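Local coordinates for protein ECF RNA polymerase sigma factor SigK (Mycobacterium tuberculosis, PDB 4NQW) that probably directs RNA polymerase to specific promoters as an extracytoplasmic function sigma factor, kept inactive by an anti-sigma factor until proteolysis releases it, at residues A[70-79]-A[97-108]; A[151-162]-A[189-197]. All coordinates share one frame; numbering follows the deposited sequence.

How the contacts relate
Both contacts pair helices, each in its own domain: contact 1 in sigma-70 domain 2, contact 2 in domain 4. They lie on opposite sides of the chain's centre, their own centres about 24 Å apart, and follow one another along the sequence without sharing a helix. Contact 1 is the more buried, yet one flank is strongly ionic, with arginines meeting glutamates and cadmium ions bound at the surface. Contact 2 is partly buried and no direct hydrogen bond crosses it; apolar side chains share the work with Gln158 and the aliphatic part of Arg189, and one water bridges. The helices run at 137° in contact 1 and nearly perpendicular in contact 2.

Contact 1 (A[70-79]-A[97-108]); sequences ETTQEIYLEV and LLTMAHRRAVDR. With CD (cadmium ion), chain F; CD (cadmium ion), chain L; CD (cadmium ion), chain C.
Glu70 meets Arg108 at the guanidinium edge, the two planes nearly coplanar, but the salt bridge is long, 4.0 Å from OE1 to NH2. One residue on, Thr71 OG1 takes a weak, bent hydrogen bond from Arg108 NE (3.3 Å); the hydroxyl's main partner is Tyr67 O. Its methyl CG2 lies against the aliphatic part of Arg104.

Arg104 is the knob of this contact, set among Thr71, Glu74, Ile75 and Glu78. With CG anti to the backbone N (chi1 -165°) and a bend at chi3, it lays its guanidinium over Glu74 O and between two carboxylates. NH1 reaches Glu74 OE1 at 3.2 Å, from above a carboxylate turned 76° to the guanidinium. Between Glu74 and Glu78 along the helix, Ile75 is the apolar centre: CD1 rests 3.6 Å from Ala101 CB, CG2 touches Leu97 CD1, and CG1 backs onto Arg104 CD. Tyr76 CE2 touches Leu97 CD1.

Glu78 is extended, with CG opposite the backbone N. Arg104 NH2 gives its OE2 a short, straight bond (2.6 Å, 164°) that lies in the guanidinium plane but arrives from above the carboxylate. Both Glu78 oxygens also hold a cadmium ion (OE1 at 2.6 Å), so metal and arginine share one carboxylate and probably keep it ionised. A water donates to OE2 and, weakly, to Met100 O. Val79 CG2 closes the row, 3.4 Å from Leu97 CD1 and near Met100 SD.

Asp107 OD1 and OD2 each bind a further cadmium ion, the one on OD2 shared with an acidic side chain of another protein chain. Helix 65-82, which carries the RpoC-interaction motif, is thus tied to helix 93-111. Helix 42-62 packs against both, touching Thr71 through Leu62, Tyr76 through Val54 and Leu97 through Thr50, whose hydroxyl is also bonded to Tyr76 OH.

Contact 2 (A[151-162]-A[189-197]); sequences LKALTDTQRQCI and RMRDALRSL
Domain 4 of the sigma factor, which carries the predicted helix-turn-helix, is held together by helix 183-201 crossing helix 156-167 at 99°, their axes 8.6 Å apart. At the crossing Ala193 lets the backbones close in, its CB 3.4 Å from Gln158 O. Gln158 is the knob, set among Arg189, Asp192, Ala193 and Ser196; CG lies on Arg189 CD, the amide and guanidinium planes 77° apart. A water 2.6 Å from Gln158 OE1, to which it donates, lies 3.0 Å from Ser196 OG. Thr155 is the N-cap of helix 156-167, its OG1 accepting from Gln158 N.

Toward one end, Cys161 SG rests on Arg189 CB and CG while its CB meets Met190 CG. Ile162, CG1 anti to the carbonyl carbon (chi1 -64°), sends CD1 tip to tip against Leu197 CD1 at 3.4 Å and touches Leu194 CD2 as the side chains cross at a slant. Leu154 crosses Leu197 at about a right angle, and its CD2 also reaches Ser196 CB (3.7 Å).

Leu151, on helix 141-153, touches Leu197, so helix 183-201 packs against both helices; the Cys150-Cys200 disulfide also ties it to helix 141-153, and another protein chain packs on Met190, Leu194 and Leu197.

Contact 1 (A[70-79]-A[97-108])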
# COMPACT_ATOMS: atom_id res chain seq x y z
N GLU A 70 -10.04 2.58 14.42
CA GLU A 70 -11.26 2.55 13.60
C GLU A 70 -10.97 2.25 12.13
O GLU A 70 -11.69 1.49 11.49
CB GLU A 70 -12.04 3.86 13.73
CG GLU A 70 -12.61 4.08 15.12
CD GLU A 70 -13.47 5.32 15.22
OE1 GLU A 70 -13.58 6.07 14.22
OE2 GLU A 70 -14.05 5.55 16.30
N THR A 71 -9.91 2.85 11.60
CA THR A 71 -9.49 2.62 10.22
C THR A 71 -9.07 1.16 10.02
O THR A 71 -9.42 0.55 9.01
CB THR A 71 -8.34 3.55 9.81
OG1 THR A 71 -8.72 4.91 10.06
CG2 THR A 71 -7.98 3.38 8.34
N THR A 72 -8.33 0.61 10.98
CA THR A 72 -7.90 -0.79 10.92
C THR A 72 -9.09 -1.74 10.89
O THR A 72 -9.07 -2.74 10.17
CB THR A 72 -6.95 -1.14 12.10
OG1 THR A 72 -5.78 -0.32 12.02
CG2 THR A 72 -6.53 -2.60 12.05
N GLN A 73 -10.13 -1.43 11.66
CA GLN A 73 -11.38 -2.21 11.63
C GLN A 73 -12.03 -2.17 10.25
O GLN A 73 -12.44 -3.21 9.73
CB GLN A 73 -12.39 -1.66 12.64
CG GLN A 73 -12.10 -1.99 14.08
CD GLN A 73 -13.19 -1.49 15.01
OE1 GLN A 73 -13.51 -0.30 15.01
NE2 GLN A 73 -13.76 -2.38 15.80
N GLU A 74 -12.14 -0.97 9.69
CA GLU A 74 -12.70 -0.80 8.35
C GLU A 74 -11.94 -1.63 7.33
O GLU A 74 -12.54 -2.24 6.45
CB GLU A 74 -12.68 0.68 7.94
CG GLU A 74 -13.68 1.55 8.68
CD GLU A 74 -13.55 3.03 8.33
OE1 GLU A 74 -12.75 3.39 7.44
OE2 GLU A 74 -14.27 3.84 8.95
N ILE A 75 -10.61 -1.67 7.48
CA ILE A 75 -9.74 -2.41 6.56
C ILE A 75 -10.05 -3.90 6.59
O ILE A 75 -10.26 -4.51 5.55
CB ILE A 75 -8.25 -2.16 6.86
CG1 ILE A 75 -7.89 -0.70 6.53
CG2 ILE A 75 -7.36 -3.08 6.03
CD1 ILE A 75 -6.62 -0.19 7.19
N TYR A 76 -10.09 -4.48 7.78
CA TYR A 76 -10.37 -5.92 7.92
C TYR A 76 -11.83 -6.28 7.65
O TYR A 76 -12.13 -7.42 7.31
CB TYR A 76 -9.91 -6.44 9.29
CG TYR A 76 -8.40 -6.57 9.35
CD1 TYR A 76 -7.63 -5.63 10.03
CD2 TYR A 76 -7.76 -7.61 8.71
CE1 TYR A 76 -6.25 -5.74 10.07
CE2 TYR A 76 -6.38 -7.73 8.75
CZ TYR A 76 -5.63 -6.80 9.43
OH TYR A 76 -4.26 -6.92 9.47
N LEU A 77 -12.74 -5.31 7.79
CA LEU A 77 -14.12 -5.51 7.34
C LEU A 77 -14.15 -5.62 5.81
O LEU A 77 -14.83 -6.47 5.26
CB LEU A 77 -15.04 -4.38 7.83
CG LEU A 77 -16.58 -4.53 7.72
CD1 LEU A 77 -17.09 -4.44 6.29
CD2 LEU A 77 -17.07 -5.82 8.37
N GLU A 78 -13.38 -4.76 5.13
CA GLU A 78 -13.27 -4.85 3.66
C GLU A 78 -12.58 -6.15 3.23
O GLU A 78 -12.96 -6.73 2.22
CB GLU A 78 -12.54 -3.64 3.06
CG GLU A 78 -12.48 -3.70 1.53
CD GLU A 78 -11.89 -2.46 0.88
OE1 GLU A 78 -11.72 -2.48 -0.36
OE2 GLU A 78 -11.61 -1.47 1.58
N VAL A 79 -11.57 -6.58 3.98
CA VAL A 79 -10.91 -7.87 3.71
C VAL A 79 -11.98 -8.95 3.67
O VAL A 79 -12.11 -9.68 2.69
CB VAL A 79 -9.86 -8.24 4.78
CG1 VAL A 79 -9.35 -9.66 4.57
CG2 VAL A 79 -8.69 -7.27 4.74
N LEU A 97 -3.65 -6.62 0.87
CA LEU A 97 -4.07 -6.09 2.16
C LEU A 97 -3.44 -4.72 2.47
O LEU A 97 -4.15 -3.78 2.83
CB LEU A 97 -3.72 -7.08 3.28
CG LEU A 97 -3.95 -6.64 4.73
CD1 LEU A 97 -5.43 -6.48 5.03
CD2 LEU A 97 -3.32 -7.65 5.68
N LEU A 98 -2.12 -4.62 2.33
CA LEU A 98 -1.43 -3.38 2.67
C LEU A 98 -1.78 -2.23 1.72
O LEU A 98 -1.82 -1.08 2.13
CB LEU A 98 0.09 -3.57 2.73
CG LEU A 98 0.69 -3.89 4.11
CD1 LEU A 98 0.37 -2.81 5.13
CD2 LEU A 98 0.20 -5.23 4.61
N THR A 99 -2.03 -2.56 0.46
CA THR A 99 -2.42 -1.57 -0.54
C THR A 99 -3.78 -0.95 -0.22
O THR A 99 -3.95 0.26 -0.32
CB THR A 99 -2.45 -2.18 -1.95
OG1 THR A 99 -1.16 -2.72 -2.26
CG2 THR A 99 -2.81 -1.13 -2.99
N MET A 100 -4.74 -1.78 0.17
CA MET A 100 -6.07 -1.28 0.54
C MET A 100 -6.04 -0.54 1.87
O MET A 100 -6.82 0.39 2.09
CB MET A 100 -7.11 -2.42 0.56
CG MET A 100 -6.94 -3.46 1.65
SD MET A 100 -8.41 -4.48 1.89
CE MET A 100 -8.63 -5.18 0.25
N ALA A 101 -5.13 -0.94 2.76
CA ALA A 101 -4.93 -0.27 4.05
C ALA A 101 -4.34 1.12 3.86
O ALA A 101 -4.78 2.08 4.49
CB ALA A 101 -4.03 -1.11 4.94
N HIS A 102 -3.34 1.21 2.99
CA HIS A 102 -2.71 2.48 2.67
C HIS A 102 -3.68 3.43 1.98
O HIS A 102 -3.73 4.62 2.29
CB HIS A 102 -1.51 2.26 1.76
CG HIS A 102 -0.72 3.50 1.51
ND1 HIS A 102 0.19 3.99 2.41
CD2 HIS A 102 -0.74 4.38 0.48
CE1 HIS A 102 0.72 5.10 1.94
NE2 HIS A 102 0.17 5.36 0.77
N ARG A 103 -4.43 2.89 1.02
CA ARG A 103 -5.42 3.68 0.30
C ARG A 103 -6.44 4.29 1.26
O ARG A 103 -6.83 5.45 1.10
CB ARG A 103 -6.14 2.80 -0.73
CG ARG A 103 -7.22 3.51 -1.53
CD ARG A 103 -8.07 2.52 -2.32
NE ARG A 103 -9.26 3.15 -2.88
CZ ARG A 103 -9.41 3.49 -4.16
NH1 ARG A 103 -8.46 3.26 -5.06
NH2 ARG A 103 -10.54 4.06 -4.56
N ARG A 104 -6.85 3.51 2.26
CA ARG A 104 -7.84 3.96 3.23
C ARG A 104 -7.28 5.01 4.19
O ARG A 104 -7.94 6.01 4.48
CB ARG A 104 -8.39 2.77 4.02
CG ARG A 104 -9.67 3.06 4.79
CD ARG A 104 -10.30 1.78 5.32
NE ARG A 104 -10.97 1.01 4.27
CZ ARG A 104 -12.27 1.09 3.98
NH1 ARG A 104 -13.08 1.91 4.64
NH2 ARG A 104 -12.77 0.34 3.00
N ALA A 105 -6.05 4.79 4.66
CA ALA A 105 -5.39 5.74 5.56
C ALA A 105 -5.09 7.08 4.88
O ALA A 105 -5.36 8.14 5.44
CB ALA A 105 -4.11 5.14 6.11
N VAL A 106 -4.54 7.01 3.67
CA VAL A 106 -4.23 8.21 2.89
C VAL A 106 -5.50 9.00 2.58
O VAL A 106 -5.52 10.23 2.71
CB VAL A 106 -3.48 7.85 1.58
CG1 VAL A 106 -3.59 8.96 0.54
CG2 VAL A 106 -2.02 7.54 1.88
N ASP A 107 -6.55 8.29 2.18
CA ASP A 107 -7.86 8.90 1.97
C ASP A 107 -8.32 9.67 3.22
O ASP A 107 -8.83 10.79 3.11
CB ASP A 107 -8.88 7.83 1.60
CG ASP A 107 -10.31 8.34 1.68
OD1 ASP A 107 -10.89 8.31 2.78
OD2 ASP A 107 -10.84 8.75 0.63
N ARG A 108 -8.14 9.06 4.39
CA ARG A 108 -8.50 9.67 5.67
C ARG A 108 -7.83 11.04 5.85
O ARG A 108 -8.46 11.98 6.33
CB ARG A 108 -8.09 8.76 6.83
CG ARG A 108 -9.11 8.66 7.96
CD ARG A 108 -10.31 7.83 7.55
NE ARG A 108 -10.87 7.07 8.67
CZ ARG A 108 -11.57 7.60 9.68
NH1 ARG A 108 -11.80 8.91 9.74
NH2 ARG A 108 -12.03 6.80 10.64
CD CD F . -11.27 0.03 -0.70
CD CD L . -10.17 9.32 -1.62
CD CD C . -12.95 9.62 2.79
O HOH W 1 -9.01 -1.44 2.85
O HOH W 2 -12.46 9.89 5.46
O HOH W 3 -13.55 0.83 -2.02

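Contact 2 (A[151-162]-A[189-197])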
# COMPACT_ATOMS: atom_id res chain seq x y z
N LEU A 151 15.90 1.79 3.02
CA LEU A 151 15.33 3.14 3.03
C LEU A 151 16.40 4.20 3.31
O LEU A 151 16.38 5.28 2.71
CB LEU A 151 14.22 3.25 4.07
CG LEU A 151 12.87 2.64 3.67
CD1 LEU A 151 12.05 2.29 4.90
CD2 LEU A 151 12.11 3.60 2.76
N LYS A 152 17.32 3.89 4.22
CA LYS A 152 18.43 4.79 4.54
C LYS A 152 19.49 4.85 3.43
O LYS A 152 20.23 5.83 3.34
CB LYS A 152 19.10 4.37 5.86
CG LYS A 152 18.28 4.71 7.10
CD LYS A 152 18.72 3.91 8.32
CE LYS A 152 20.11 4.31 8.80
NZ LYS A 152 20.65 3.34 9.79
N ALA A 153 19.56 3.81 2.61
CA ALA A 153 20.51 3.75 1.49
C ALA A 153 20.04 4.53 0.26
O ALA A 153 20.83 4.76 -0.66
CB ALA A 153 20.79 2.30 1.12
N LEU A 154 18.77 4.93 0.24
CA LEU A 154 18.25 5.80 -0.82
C LEU A 154 18.89 7.17 -0.74
O LEU A 154 19.30 7.61 0.35
CB LEU A 154 16.73 5.97 -0.68
CG LEU A 154 15.81 4.76 -0.82
CD1 LEU A 154 14.43 5.10 -0.27
CD2 LEU A 154 15.72 4.29 -2.26
N THR A 155 18.96 7.87 -1.87
CA THR A 155 19.42 9.25 -1.90
C THR A 155 18.39 10.12 -1.19
O THR A 155 17.23 9.72 -1.05
CB THR A 155 19.60 9.79 -3.33
OG1 THR A 155 18.31 9.92 -3.95
CG2 THR A 155 20.49 8.88 -4.17
N ASP A 156 18.80 11.31 -0.77
CA ASP A 156 17.91 12.22 -0.03
C ASP A 156 16.63 12.53 -0.80
O ASP A 156 15.53 12.46 -0.24
CB ASP A 156 18.64 13.52 0.35
CG ASP A 156 19.76 13.30 1.35
OD1 ASP A 156 19.83 12.21 1.97
OD2 ASP A 156 20.58 14.22 1.53
N THR A 157 16.76 12.86 -2.09
CA THR A 157 15.61 13.14 -2.95
C THR A 157 14.69 11.93 -3.10
O THR A 157 13.46 12.07 -3.08
CB THR A 157 16.02 13.60 -4.36
OG1 THR A 157 17.41 13.32 -4.57
CG2 THR A 157 15.79 15.10 -4.52
N GLN A 158 15.28 10.75 -3.26
CA GLN A 158 14.50 9.52 -3.44
C GLN A 158 13.80 9.08 -2.15
O GLN A 158 12.68 8.58 -2.20
CB GLN A 158 15.39 8.41 -4.01
CG GLN A 158 15.76 8.65 -5.46
CD GLN A 158 16.96 7.85 -5.93
OE1 GLN A 158 17.20 6.74 -5.47
NE2 GLN A 158 17.72 8.42 -6.87
N ARG A 159 14.45 9.29 -1.00
CA ARG A 159 13.82 9.04 0.30
C ARG A 159 12.70 10.05 0.56
O ARG A 159 11.65 9.69 1.10
CB ARG A 159 14.85 9.12 1.42
CG ARG A 159 14.32 8.68 2.78
CD ARG A 159 15.22 9.12 3.92
NE ARG A 159 16.60 8.63 3.78
CZ ARG A 159 17.66 9.37 3.48
NH1 ARG A 159 17.57 10.69 3.28
NH2 ARG A 159 18.85 8.79 3.38
N GLN A 160 12.93 11.30 0.17
CA GLN A 160 11.95 12.38 0.34
C GLN A 160 10.67 12.14 -0.46
O GLN A 160 9.58 12.46 0.01
CB GLN A 160 12.58 13.71 -0.09
CG GLN A 160 11.76 14.95 0.20
CD GLN A 160 12.42 16.22 -0.32
OE1 GLN A 160 12.91 16.25 -1.46
NE2 GLN A 160 12.44 17.27 0.49
N CYS A 161 10.80 11.58 -1.66
CA CYS A 161 9.64 11.26 -2.50
C CYS A 161 8.71 10.26 -1.83
O CYS A 161 7.49 10.47 -1.79
CB CYS A 161 10.07 10.71 -3.87
SG CYS A 161 10.48 11.99 -5.08
N ILE A 162 9.28 9.18 -1.31
CA ILE A 162 8.50 8.16 -0.61
C ILE A 162 7.94 8.73 0.70
O ILE A 162 6.80 8.44 1.06
CB ILE A 162 9.33 6.89 -0.35
CG1 ILE A 162 9.72 6.24 -1.68
CG2 ILE A 162 8.56 5.90 0.52
CD1 ILE A 162 10.47 4.93 -1.58
N ARG A 189 11.59 10.22 -10.40
CA ARG A 189 12.26 10.08 -9.11
C ARG A 189 11.58 9.06 -8.21
O ARG A 189 12.25 8.28 -7.53
CB ARG A 189 12.36 11.45 -8.40
CG ARG A 189 13.54 11.61 -7.46
CD ARG A 189 14.86 11.21 -8.11
NE ARG A 189 15.88 12.25 -8.02
CZ ARG A 189 16.10 13.20 -8.93
NH1 ARG A 189 15.36 13.26 -10.04
NH2 ARG A 189 17.06 14.09 -8.73
N MET A 190 10.25 9.06 -8.21
CA MET A 190 9.48 8.04 -7.49
C MET A 190 9.79 6.65 -8.04
O MET A 190 9.95 5.70 -7.27
CB MET A 190 7.98 8.31 -7.61
CG MET A 190 7.48 9.44 -6.74
SD MET A 190 5.70 9.66 -6.91
CE MET A 190 5.42 10.93 -5.68
N ARG A 191 9.86 6.54 -9.36
CA ARG A 191 10.25 5.30 -10.02
C ARG A 191 11.64 4.84 -9.61
O ARG A 191 11.85 3.67 -9.33
CB ARG A 191 10.20 5.46 -11.54
CG ARG A 191 8.80 5.42 -12.12
CD ARG A 191 8.83 5.49 -13.64
NE ARG A 191 9.49 4.33 -14.23
CZ ARG A 191 9.37 3.94 -15.50
NH1 ARG A 191 8.58 4.60 -16.35
NH2 ARG A 191 10.03 2.87 -15.92
N ASP A 192 12.59 5.78 -9.60
CA ASP A 192 13.96 5.47 -9.20
C ASP A 192 14.04 4.98 -7.76
O ASP A 192 14.71 3.99 -7.47
CB ASP A 192 14.87 6.70 -9.39
CG ASP A 192 15.10 7.04 -10.86
OD1 ASP A 192 14.49 6.39 -11.74
OD2 ASP A 192 15.90 7.96 -11.14
N ALA A 193 13.33 5.66 -6.86
CA ALA A 193 13.30 5.30 -5.45
C ALA A 193 12.79 3.87 -5.26
O ALA A 193 13.38 3.09 -4.51
CB ALA A 193 12.43 6.28 -4.67
N LEU A 194 11.70 3.54 -5.94
CA LEU A 194 11.11 2.19 -5.86
C LEU A 194 11.97 1.12 -6.52
O LEU A 194 11.94 -0.04 -6.10
CB LEU A 194 9.69 2.17 -6.44
CG LEU A 194 8.55 2.48 -5.47
CD1 LEU A 194 8.31 1.31 -4.52
CD2 LEU A 194 8.78 3.76 -4.69
N ARG A 195 12.72 1.49 -7.56
CA ARG A 195 13.63 0.55 -8.22
C ARG A 195 14.79 0.19 -7.30
O ARG A 195 15.13 -0.98 -7.14
CB ARG A 195 14.18 1.13 -9.53
CG ARG A 195 14.98 0.13 -10.36
CD ARG A 195 15.57 0.76 -11.61
NE ARG A 195 14.55 1.44 -12.42
CZ ARG A 195 14.37 2.76 -12.48
NH1 ARG A 195 15.15 3.60 -11.81
NH2 ARG A 195 13.39 3.24 -13.24
N SER A 196 15.38 1.21 -6.68
CA SER A 196 16.46 1.03 -5.71
C SER A 196 16.02 0.17 -4.52
O SER A 196 16.79 -0.66 -4.03
CB SER A 196 16.96 2.39 -5.21
OG SER A 196 18.05 2.24 -4.32
N LEU A 197 14.78 0.37 -4.07
CA LEU A 197 14.22 -0.43 -2.98
C LEU A 197 14.01 -1.87 -3.41
O LEU A 197 14.39 -2.80 -2.69
CB LEU A 197 12.90 0.17 -2.48
CG LEU A 197 12.97 1.40 -1.57
CD1 LEU A 197 11.57 1.78 -1.12
CD2 LEU A 197 13.87 1.15 -0.37
O HOH W 4 18.91 5.07 -4.35